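Local coordinates for protein malonyl CoA reductase (malonate semialdehyde-forming) (Sulfolobus tokodaii, PDB 2EP5) that probably reduces malonyl-CoA to malonate semialdehyde with NADPH, as a member of the aspartate-semialdehyde dehydrogenase family, at residues N87-E91 / A108-R112. Numbering follows the deposited sequence.
Sequences NELAE and ASPFR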
loop_
_atom_site.group_PDB
_atom_site.type_symbol
_atom_site.label_atom_id
_atom_site.label_comp_id
_atom_site.label_asym_id
_atom_site.label_seq_id
_atom_site.Cartn_x
_atom_site.Cartn_y
_atom_site.Cartn_z
ATOM N N ASN A 87 -23.820 -8.163 12.532
ATOM C CA ASN A 87 -24.073 -8.280 13.962
ATOM C C ASN A 87 -25.223 -7.422 14.495
ATOM O O ASN A 87 -26.003 -7.881 15.329
ATOM C CB ASN A 87 -22.779 -7.967 14.738
ATOM C CG ASN A 87 -21.697 -9.023 14.530
ATOM O OD1 ASN A 87 -20.507 -8.778 14.778
ATOM N ND2 ASN A 87 -22.107 -10.206 14.088
ATOM N N GLU A 88 -25.341 -6.190 14.016
ATOM C CA GLU A 88 -26.395 -5.290 14.493
ATOM C C GLU A 88 -27.806 -5.584 13.980
ATOM O O GLU A 88 -28.756 -4.910 14.373
ATOM C CB GLU A 88 -26.046 -3.838 14.156
ATOM C CG GLU A 88 -24.612 -3.624 13.715
ATOM C CD GLU A 88 -24.297 -4.311 12.394
ATOM O OE1 GLU A 88 -24.943 -3.980 11.369
ATOM O OE2 GLU A 88 -23.402 -5.183 12.388
ATOM N N LEU A 89 -27.960 -6.582 13.115
ATOM C CA LEU A 89 -29.289 -6.900 12.587
ATOM C C LEU A 89 -29.698 -8.345 12.830
ATOM O O LEU A 89 -30.874 -8.686 12.757
ATOM C CB LEU A 89 -29.335 -6.635 11.078
ATOM C CG LEU A 89 -28.979 -5.227 10.598
ATOM C CD1 LEU A 89 -28.925 -5.187 9.070
ATOM C CD2 LEU A 89 -30.009 -4.244 11.128
ATOM N N ALA A 90 -28.720 -9.188 13.128
ATOM C CA ALA A 90 -28.962 -10.605 13.326
ATOM C C ALA A 90 -29.891 -11.052 14.454
ATOM O O ALA A 90 -30.663 -11.986 14.263
ATOM C CB ALA A 90 -27.619 -11.332 13.459
ATOM N N GLU A 91 -29.825 -10.410 15.618
ATOM C CA GLU A 91 -30.652 -10.845 16.743
ATOM C C GLU A 91 -32.141 -10.975 16.444
ATOM O O GLU A 91 -32.691 -12.071 16.511
ATOM C CB GLU A 91 -30.459 -9.939 17.967
ATOM C CG GLU A 91 -30.893 -10.639 19.267
ATOM C CD GLU A 91 -30.730 -9.788 20.516
ATOM O OE1 GLU A 91 -29.678 -9.141 20.674
ATOM O OE2 GLU A 91 -31.654 -9.780 21.359
ATOM N N ALA A 108 -23.019 -14.643 12.932
ATOM C CA ALA A 108 -23.166 -13.293 13.485
ATOM C C ALA A 108 -23.061 -13.413 15.006
ATOM O O ALA A 108 -23.459 -14.422 15.580
ATOM C CB ALA A 108 -24.511 -12.702 13.098
ATOM N N SER A 109 -22.546 -12.373 15.650
ATOM C CA SER A 109 -22.331 -12.359 17.103
ATOM C C SER A 109 -23.488 -12.584 18.099
ATOM O O SER A 109 -23.291 -13.222 19.135
ATOM C CB SER A 109 -21.603 -11.070 17.479
ATOM O OG SER A 109 -22.388 -9.952 17.137
ATOM N N PRO A 110 -24.694 -12.061 17.822
ATOM C CA PRO A 110 -25.791 -12.275 18.780
ATOM C C PRO A 110 -26.013 -13.739 19.191
ATOM O O PRO A 110 -26.018 -14.636 18.347
ATOM C CB PRO A 110 -26.999 -11.687 18.052
ATOM C CG PRO A 110 -26.381 -10.559 17.263
ATOM C CD PRO A 110 -25.139 -11.221 16.698
ATOM N N PHE A 111 -26.169 -13.964 20.495
ATOM C CA PHE A 111 -26.399 -15.298 21.048
ATOM C C PHE A 111 -25.167 -16.198 21.161
ATOM O O PHE A 111 -25.232 -17.249 21.800
ATOM C CB PHE A 111 -27.458 -16.045 20.229
ATOM C CG PHE A 111 -28.835 -15.460 20.331
ATOM C CD1 PHE A 111 -29.533 -15.497 21.537
ATOM C CD2 PHE A 111 -29.438 -14.873 19.219
ATOM C CE1 PHE A 111 -30.816 -14.956 21.636
ATOM C CE2 PHE A 111 -30.716 -14.329 19.304
ATOM C CZ PHE A 111 -31.409 -14.370 20.520
ATOM N N ARG A 112 -24.048 -15.806 20.555
ATOM C CA ARG A 112 -22.852 -16.650 20.600
ATOM C C ARG A 112 -22.497 -17.139 21.997
ATOM O O ARG A 112 -22.001 -18.255 22.165
ATOM C CB ARG A 112 -21.645 -15.919 20.025
ATOM C CG ARG A 112 -21.525 -15.959 18.523
ATOM C CD ARG A 112 -20.220 -15.282 18.132
ATOM N NE ARG A 112 -20.125 -14.941 16.719
ATOM C CZ ARG A 112 -19.403 -13.919 16.273
ATOM N NH1 ARG A 112 -18.738 -13.159 17.138
ATOM N NH2 ARG A 112 -19.340 -13.653 14.976
#
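Ala90 and Ala108 meet methyl to methyl, with Ala90 CB 3.4 Å from Ala108 CB. Both residues are buried, and each CB is directed at the opposing segment. The ring of Pro110 extends this apolar patch. Pro110 CG lies 4.1 Å from Ala90 CB, and Pro110 CB lies 3.9 Å from Glu91 CB. Pro110 CG also rests against the main chain of Asn87, 3.3 Å from Asn87 O. The proline ring thus touches segment 87-91 through both side-chain and main-chain atoms.

Glu91 and Phe111 make the outer apolar contact. With chi1 at -159°, Glu91 CG swings away from the main-chain N and over to the phenyl ring. The nearest ring atom is Phe111 CE2, 3.7 Å from Glu91 CG. The Glu91 chain runs nearly perpendicular to that of Phe111, and the carboxylate plane is turned 66° from the ring plane. Phe111 also touches Leu95 of the same helix and Leu145 of strand 144-147.

The contact belongs to the Rossmann-type NAD-binding domain. Helix 87-99 links the parallel, neighbouring strands 80-83 and 103-106 in a beta-alpha-beta crossover, and the loop after the second strand folds back against the start of this helix. The predicted active-site Cys151 is about 9 Å from Asn87, side chain to side chain.

The Asn87 side chain comes close to Ser109. Its amide is probably turned over in the model and the fit is too tight to be trusted, so no bond is assigned.

Within the loop, Ser109 to Arg112 form a type II beta turn, closed by the hydrogen bond from Arg112 N to Ser109 O (3.0 Å). Arg112 turns one guanidinium face to Ser109 CA, which sits 3.3 Å above the plane. Its NH1 forms a salt bridge with Glu211, and its NH2 hydrogen-bonds Asn107 O.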